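Local coordinates for organic hydroperoxide resistance protein (Deinococcus radiodurans, PDB 1USP) that probably reduces organic hydroperoxides through a pair of redox-active cysteines, as in other members of the OsmC/Ohr family, and so protects the cell from peroxide stress, at residues D72-S77 with P103-E108; L94-E99 with V131-K136. One frame throughout, in Å; residues are numbered along the deposited sequence.

Contact 1 (D72-S77 with P103-E108); sequences DVPADS and PGLSRE
P74 meets the loop that leads into helix 107-120 with the far edge of its pyrrolidine ring, and it does so from the first position of a type I beta turn, P74 to S77, in the connection between helix 46-69 and strand 78-86 of the OsmC/Ohr fold. Its CG lies 3.2 Å from P103 O, a close carbon-to-oxygen touch, while the same CG packs 4.0 Å from L105 CG. CD of the ring adds to the second contact, facing the leucine fork, so L105 sets its branch point and both methyls against one edge of the proline. That placement follows from the leucine's first torsion (chi1 -59°), which turns CG beside its own backbone N and opposite the carbonyl carbon. P103 answers with its own ring: CG rests on the carboxylate of D76, 3.5 Å from OD1, with OD2 almost as near, and CD comes 3.8 Å from S77 OG. The D76 and P103 side chains run past each other in opposite directions, a van der Waals contact between an acidic group and ring carbons. D76 reaches there because its CG stands between backbone N and carbonyl carbon (chi1 47°). Behind this first shell the turn is pinned internally: P74 O accepts from both S77 N and S77 OG, which approach from the same face of its plane. S77 O in turn receives Q59 NE2 from helix 46-69, tying the turn to that long helix. At the other end, S106 is the N-cap of helix 107-120; its backbone N donates to Q109 OE1, and E108 N makes a weak bond to S106 OG. The hydroxyl of S77 reaches P74 O at 2.7 Å, the donor tilted 33° from the carbonyl plane.

Contact 2 (L94-E99 with V131-K136); sequences LDVELE and VDVRLK
V96 sits between D132 and R134 at the start of a parallel beta ladder in which strand 93-101 runs beside strand 133-137, outermost in this chain's sheet, their short axes 15° apart. V96 uses both backbone polar atoms: its N donates to D132 O at 3.2 Å, and its O receives R134 N at 3.1 Å in a nearly straight bond (170°). L98 repeats the pattern, its N meeting R134 O and its O accepting K136 N, each at 2.9 Å. D95, E97 and E99 send backbone bonds the other way, to G84, R82 and T80 of strand 78-86, so the middle strand is bonded along both edges. On the charged face, E97 OE2 takes a weak hydrogen bond from K136 NZ within a 3.4 Å salt bridge. R134 NH1 stands 3.7 Å from that same oxygen, a long charge pairing without an aimed N-H, because OE2 lies well out of the guanidinium plane; the carboxylate and guanidinium planes stand 82° apart. The bent K136 chain lays CD over the centre of that guanidinium. On the apolar face, L98 CD1 touches V133 CG1 and L135 CD2, both at 3.9 Å, while V131 CG1 packs on V96 CG2. V96 and L98 press on F50, Y54 and F58 of helix 46-69, L135 on H115 and H118 of helix 107-120, while V131 meets A126 of the other subunit.

Contact 1 lies at the surface, its centre about 19 Å from the centre of the chain, whereas contact 2 is partly buried, its centre about 10 Å from that of the chain; the two contact centres are about 20 Å apart. The two share elements in sequence: strand 93-101 of contact 2 runs on through the loop of contact 1 into helix 107-120, and their segments alternate along the chain. Contact 1 joins two loops through proline and leucine carbons and the D76 carboxylate lying against a proline ring, without hydrogen bonds between its segments. Contact 2 joins neighbouring strands through a regular backbone ladder, with charges on one face and aliphatic packing on the other. Helix 46-69 borders both.

Contact 1 (D72-S77 with P103-E108)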
ATOM      1  N   ASP B  72      20.949  -4.273  17.337  1.00 52.63           N
ATOM      2  CA  ASP B  72      20.684  -5.538  16.676  1.00 52.56           C
ATOM      3  C   ASP B  72      19.206  -5.910  16.768  1.00 50.43           C
ATOM      4  O   ASP B  72      18.628  -5.954  17.856  1.00 50.58           O
ATOM      5  CB  ASP B  72      21.574  -6.629  17.268  1.00 54.13           C
ATOM      6  CG  ASP B  72      23.046  -6.239  17.255  1.00 56.56           C
ATOM      7  OD1 ASP B  72      23.518  -5.729  16.213  1.00 57.64           O
ATOM      8  OD2 ASP B  72      23.802  -6.382  18.240  1.00 57.67           O
ATOM      9  N   VAL B  73      18.605  -6.158  15.609  1.00 47.98           N
ATOM     10  CA  VAL B  73      17.214  -6.582  15.525  1.00 45.98           C
ATOM     11  C   VAL B  73      17.209  -8.075  15.212  1.00 44.77           C
ATOM     12  O   VAL B  73      17.732  -8.483  14.181  1.00 44.79           O
ATOM     13  CB  VAL B  73      16.451  -5.805  14.422  1.00 45.33           C
ATOM     14  CG1 VAL B  73      15.001  -6.269  14.343  1.00 45.42           C
ATOM     15  CG2 VAL B  73      16.511  -4.301  14.675  1.00 44.78           C
ATOM     16  N   PRO B  74      16.638  -8.896  16.092  1.00 44.14           N
ATOM     17  CA  PRO B  74      16.543 -10.340  15.835  1.00 44.02           C
ATOM     18  C   PRO B  74      16.013 -10.658  14.434  1.00 43.54           C
ATOM     19  O   PRO B  74      15.061 -10.022  13.955  1.00 43.03           O
ATOM     20  CB  PRO B  74      15.579 -10.829  16.922  1.00 43.57           C
ATOM     21  CG  PRO B  74      15.736  -9.870  18.018  1.00 43.64           C
ATOM     22  CD  PRO B  74      16.060  -8.539  17.398  1.00 43.95           C
ATOM     23  N   ALA B  75      16.646 -11.637  13.791  1.00 43.23           N
ATOM     24  CA  ALA B  75      16.409 -11.962  12.382  1.00 42.85           C
ATOM     25  C   ALA B  75      15.021 -12.560  12.110  1.00 41.62           C
ATOM     26  O   ALA B  75      14.501 -12.472  10.992  1.00 42.21           O
ATOM     27  CB  ALA B  75      17.501 -12.924  11.887  1.00 43.62           C
ATOM     28  N   ASP B  76      14.435 -13.168  13.135  1.00 39.54           N
ATOM     29  CA  ASP B  76      13.097 -13.759  13.046  1.00 38.04           C
ATOM     30  C   ASP B  76      12.003 -12.834  13.590  1.00 33.28           C
ATOM     31  O   ASP B  76      10.912 -13.282  13.905  1.00 31.93           O
ATOM     32  CB  ASP B  76      13.053 -15.134  13.757  1.00 41.00           C
ATOM     33  CG  ASP B  76      13.709 -15.123  15.146  1.00 44.69           C
ATOM     34  OD1 ASP B  76      14.360 -14.114  15.521  1.00 45.37           O
ATOM     35  OD2 ASP B  76      13.628 -16.103  15.928  1.00 47.05           O
ATOM     36  N   SER B  77      12.296 -11.542  13.690  1.00 30.65           N
ATOM     37  CA  SER B  77      11.293 -10.551  14.085  1.00 28.10           C
ATOM     38  C   SER B  77      10.234 -10.419  13.002  1.00 25.66           C
ATOM     39  O   SER B  77      10.556 -10.511  11.817  1.00 24.29           O
ATOM     40  CB  SER B  77      11.947  -9.199  14.321  1.00 28.72           C
ATOM     41  OG  SER B  77      12.893  -9.276  15.377  1.00 29.63           O
ATOM     42  N   PRO B 103      11.893 -11.638  19.023  1.00 32.58           N
ATOM     43  CA  PRO B 103      12.312 -12.711  19.937  1.00 34.39           C
ATOM     44  C   PRO B 103      13.570 -12.328  20.717  1.00 35.94           C
ATOM     45  O   PRO B 103      14.553 -11.918  20.106  1.00 35.68           O
ATOM     46  CB  PRO B 103      12.595 -13.885  18.997  1.00 34.54           C
ATOM     47  CG  PRO B 103      11.795 -13.596  17.784  1.00 33.86           C
ATOM     48  CD  PRO B 103      11.774 -12.109  17.633  1.00 32.87           C
ATOM     49  N   GLY B 104      13.511 -12.407  22.045  1.00 38.11           N
ATOM     50  CA  GLY B 104      14.682 -12.179  22.880  1.00 39.72           C
ATOM     51  C   GLY B 104      14.871 -10.763  23.396  1.00 40.49           C
ATOM     52  O   GLY B 104      15.732 -10.527  24.242  1.00 41.64           O
ATOM     53  N   LEU B 105      14.097  -9.812  22.882  1.00 40.15           N
ATOM     54  CA  LEU B 105      14.122  -8.448  23.388  1.00 39.74           C
ATOM     55  C   LEU B 105      13.109  -8.299  24.500  1.00 39.55           C
ATOM     56  O   LEU B 105      12.129  -9.031  24.549  1.00 39.89           O
ATOM     57  CB  LEU B 105      13.774  -7.460  22.272  1.00 40.06           C
ATOM     58  CG  LEU B 105      14.655  -7.444  21.028  1.00 41.07           C
ATOM     59  CD1 LEU B 105      14.377  -6.173  20.229  1.00 41.48           C
ATOM     60  CD2 LEU B 105      16.140  -7.547  21.377  1.00 42.34           C
ATOM     61  N   SER B 106      13.328  -7.331  25.381  1.00 40.28           N
ATOM     62  CA  SER B 106      12.338  -6.976  26.394  1.00 41.67           C
ATOM     63  C   SER B 106      11.220  -6.132  25.782  1.00 41.89           C
ATOM     64  O   SER B 106      11.408  -5.521  24.739  1.00 42.75           O
ATOM     65  CB  SER B 106      12.993  -6.203  27.544  1.00 41.99           C
ATOM     66  OG  SER B 106      12.940  -4.810  27.315  1.00 42.04           O
ATOM     67  N   ARG B 107      10.064  -6.097  26.440  1.00 42.03           N
ATOM     68  CA  ARG B 107       8.931  -5.285  25.992  1.00 41.84           C
ATOM     69  C   ARG B 107       9.334  -3.815  25.816  1.00 41.71           C
ATOM     70  O   ARG B 107       8.843  -3.133  24.921  1.00 39.99           O
ATOM     71  CB  ARG B 107       7.754  -5.409  26.973  1.00 41.45           C
ATOM     72  CG  ARG B 107       6.688  -4.325  26.835  1.00 41.01           C
ATOM     73  N   GLU B 108      10.235  -3.336  26.667  1.00 41.68           N
ATOM     74  CA  GLU B 108      10.703  -1.954  26.586  1.00 41.62           C
ATOM     75  C   GLU B 108      11.553  -1.698  25.336  1.00 40.06           C
ATOM     76  O   GLU B 108      11.397  -0.662  24.688  1.00 39.99           O
ATOM     77  CB  GLU B 108      11.474  -1.559  27.846  1.00 42.58           C
ATOM     78  CG  GLU B 108      10.579  -1.232  29.033  1.00 43.51           C
TER

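Contact 2 (L94-E99 with V131-K136)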
ATOM      1  N   LEU B  94      -9.352   4.279   6.520  1.00 26.67           N
ATOM      2  CA  LEU B  94      -8.575   3.132   6.946  1.00 25.97           C
ATOM      3  C   LEU B  94      -8.214   3.302   8.406  1.00 25.82           C
ATOM      4  O   LEU B  94      -8.067   4.409   8.896  1.00 25.38           O
ATOM      5  CB  LEU B  94      -7.308   2.991   6.116  1.00 26.76           C
ATOM      6  CG  LEU B  94      -7.507   2.756   4.621  1.00 28.39           C
ATOM      7  CD1 LEU B  94      -6.192   2.930   3.886  1.00 28.71           C
ATOM      8  CD2 LEU B  94      -8.083   1.355   4.359  1.00 28.74           C
ATOM      9  N   ASP B  95      -8.092   2.173   9.083  1.00 27.46           N
ATOM     10  CA  ASP B  95      -7.693   2.096  10.475  1.00 29.88           C
ATOM     11  C   ASP B  95      -6.546   1.087  10.519  1.00 27.09           C
ATOM     12  O   ASP B  95      -6.625   0.058   9.872  1.00 27.08           O
ATOM     13  CB  ASP B  95      -8.904   1.591  11.257  1.00 32.93           C
ATOM     14  CG  ASP B  95      -8.649   1.469  12.717  1.00 37.74           C
ATOM     15  OD1 ASP B  95      -8.275   2.486  13.334  1.00 40.50           O
ATOM     16  OD2 ASP B  95      -8.795   0.392  13.330  1.00 40.63           O
ATOM     17  N   VAL B  96      -5.480   1.368  11.254  1.00 25.14           N
ATOM     18  CA  VAL B  96      -4.308   0.497  11.230  1.00 24.33           C
ATOM     19  C   VAL B  96      -3.817   0.139  12.618  1.00 24.44           C
ATOM     20  O   VAL B  96      -3.754   0.999  13.490  1.00 25.30           O
ATOM     21  CB  VAL B  96      -3.139   1.155  10.452  1.00 24.49           C
ATOM     22  CG1 VAL B  96      -1.897   0.286  10.497  1.00 24.45           C
ATOM     23  CG2 VAL B  96      -3.563   1.460   9.011  1.00 23.42           C
ATOM     24  N   GLU B  97      -3.473  -1.137  12.794  1.00 25.61           N
ATOM     25  CA  GLU B  97      -2.739  -1.651  13.941  1.00 26.86           C
ATOM     26  C   GLU B  97      -1.507  -2.413  13.436  1.00 25.85           C
ATOM     27  O   GLU B  97      -1.624  -3.306  12.598  1.00 26.45           O
ATOM     28  CB  GLU B  97      -3.611  -2.618  14.761  1.00 29.72           C
ATOM     29  CG  GLU B  97      -2.897  -3.242  15.956  1.00 33.81           C
ATOM     30  CD  GLU B  97      -3.657  -4.430  16.544  1.00 37.64           C
ATOM     31  OE1 GLU B  97      -3.327  -5.595  16.212  1.00 37.73           O
ATOM     32  OE2 GLU B  97      -4.587  -4.186  17.343  1.00 38.77           O
ATOM     33  N   LEU B  98      -0.339  -2.053  13.954  1.00 23.52           N
ATOM     34  CA  LEU B  98       0.910  -2.736  13.669  1.00 23.46           C
ATOM     35  C   LEU B  98       1.422  -3.407  14.939  1.00 24.08           C
ATOM     36  O   LEU B  98       1.569  -2.739  15.946  1.00 25.55           O
ATOM     37  CB  LEU B  98       1.963  -1.728  13.216  1.00 23.15           C
ATOM     38  CG  LEU B  98       1.629  -0.892  11.986  1.00 23.57           C
ATOM     39  CD1 LEU B  98       2.674   0.208  11.787  1.00 24.27           C
ATOM     40  CD2 LEU B  98       1.567  -1.787  10.781  1.00 25.35           C
ATOM     41  N   GLU B  99       1.717  -4.701  14.868  1.00 23.48           N
ATOM     42  CA  GLU B  99       2.177  -5.485  16.013  1.00 25.52           C
ATOM     43  C   GLU B  99       3.473  -6.214  15.690  1.00 23.89           C
ATOM     44  O   GLU B  99       3.505  -7.060  14.806  1.00 23.51           O
ATOM     45  CB  GLU B  99       1.101  -6.490  16.422  1.00 27.17           C
ATOM     46  CG  GLU B  99       1.461  -7.295  17.667  1.00 32.55           C
ATOM     47  CD  GLU B  99       0.252  -7.990  18.278  1.00 36.84           C
ATOM     48  OE1 GLU B  99      -0.781  -7.324  18.492  1.00 38.72           O
ATOM     49  OE2 GLU B  99       0.323  -9.200  18.538  1.00 38.81           O
ATOM     50  N   VAL B 131      -4.876   8.721   9.676  1.00 30.90           N
ATOM     51  CA  VAL B 131      -5.159   7.347  10.042  1.00 30.99           C
ATOM     52  C   VAL B 131      -4.679   7.169  11.468  1.00 32.21           C
ATOM     53  O   VAL B 131      -3.578   7.618  11.815  1.00 31.75           O
ATOM     54  CB  VAL B 131      -4.401   6.364   9.118  1.00 30.54           C
ATOM     55  CG1 VAL B 131      -4.682   4.931   9.496  1.00 30.83           C
ATOM     56  CG2 VAL B 131      -4.758   6.616   7.651  1.00 29.86           C
ATOM     57  N   ASP B 132      -5.515   6.551  12.299  1.00 32.87           N
ATOM     58  CA  ASP B 132      -5.099   6.164  13.642  1.00 34.63           C
ATOM     59  C   ASP B 132      -4.210   4.959  13.436  1.00 33.14           C
ATOM     60  O   ASP B 132      -4.671   3.935  12.911  1.00 34.43           O
ATOM     61  CB  ASP B 132      -6.309   5.821  14.522  1.00 36.85           C
ATOM     62  CG  ASP B 132      -5.923   5.469  15.964  1.00 42.17           C
ATOM     63  OD1 ASP B 132      -4.988   6.093  16.528  1.00 43.16           O
ATOM     64  OD2 ASP B 132      -6.527   4.578  16.620  1.00 44.63           O
ATOM     65  N   VAL B 133      -2.923   5.110  13.739  1.00 30.23           N
ATOM     66  CA  VAL B 133      -1.996   3.988  13.680  1.00 29.81           C
ATOM     67  C   VAL B 133      -1.611   3.642  15.102  1.00 29.40           C
ATOM     68  O   VAL B 133      -0.964   4.427  15.777  1.00 30.75           O
ATOM     69  CB  VAL B 133      -0.720   4.285  12.864  1.00 29.36           C
ATOM     70  CG1 VAL B 133       0.222   3.082  12.903  1.00 29.53           C
ATOM     71  CG2 VAL B 133      -1.074   4.642  11.426  1.00 28.83           C
ATOM     72  N   ARG B 134      -2.013   2.460  15.538  1.00 28.47           N
ATOM     73  CA  ARG B 134      -1.703   1.959  16.868  1.00 28.92           C
ATOM     74  C   ARG B 134      -0.547   0.959  16.807  1.00 27.01           C
ATOM     75  O   ARG B 134      -0.609   0.002  16.051  1.00 25.69           O
ATOM     76  CB  ARG B 134      -2.951   1.277  17.422  1.00 30.08           C
ATOM     77  CG  ARG B 134      -2.817   0.865  18.848  1.00 31.17           C
ATOM     78  CD  ARG B 134      -4.084   0.334  19.434  1.00 31.57           C
ATOM     79  NE  ARG B 134      -3.800  -0.369  20.687  1.00 30.75           N
ATOM     80  CZ  ARG B 134      -4.394  -1.487  21.085  1.00 31.07           C
ATOM     81  NH1 ARG B 134      -5.298  -2.099  20.320  1.00 30.94           N
ATOM     82  NH2 ARG B 134      -4.047  -2.018  22.257  1.00 30.87           N
ATOM     83  N   LEU B 135       0.492   1.196  17.607  1.00 26.92           N
ATOM     84  CA  LEU B 135       1.670   0.339  17.707  1.00 26.83           C
ATOM     85  C   LEU B 135       1.589  -0.605  18.915  1.00 28.37           C
ATOM     86  O   LEU B 135       1.363  -0.158  20.043  1.00 29.67           O
ATOM     87  CB  LEU B 135       2.926   1.205  17.857  1.00 26.88           C
ATOM     88  CG  LEU B 135       3.216   2.210  16.746  1.00 27.34           C
ATOM     89  CD1 LEU B 135       4.568   2.888  16.969  1.00 28.30           C
ATOM     90  CD2 LEU B 135       3.150   1.555  15.380  1.00 27.35           C
ATOM     91  N   LYS B 136       1.788  -1.897  18.665  1.00 28.01           N
ATOM     92  CA  LYS B 136       1.736  -2.940  19.688  1.00 28.97           C
ATOM     93  C   LYS B 136       2.955  -3.848  19.591  1.00 27.98           C
ATOM     94  O   LYS B 136       3.505  -4.066  18.515  1.00 23.87           O
ATOM     95  CB  LYS B 136       0.489  -3.830  19.570  1.00 29.52           C
ATOM     96  CG  LYS B 136      -0.804  -3.152  19.165  1.00 33.02           C
ATOM     97  CD  LYS B 136      -1.907  -3.349  20.190  1.00 35.98           C
ATOM     98  CE  LYS B 136      -2.190  -4.815  20.534  1.00 37.92           C
ATOM     99  NZ  LYS B 136      -3.658  -5.152  20.445  1.00 38.35           N
TER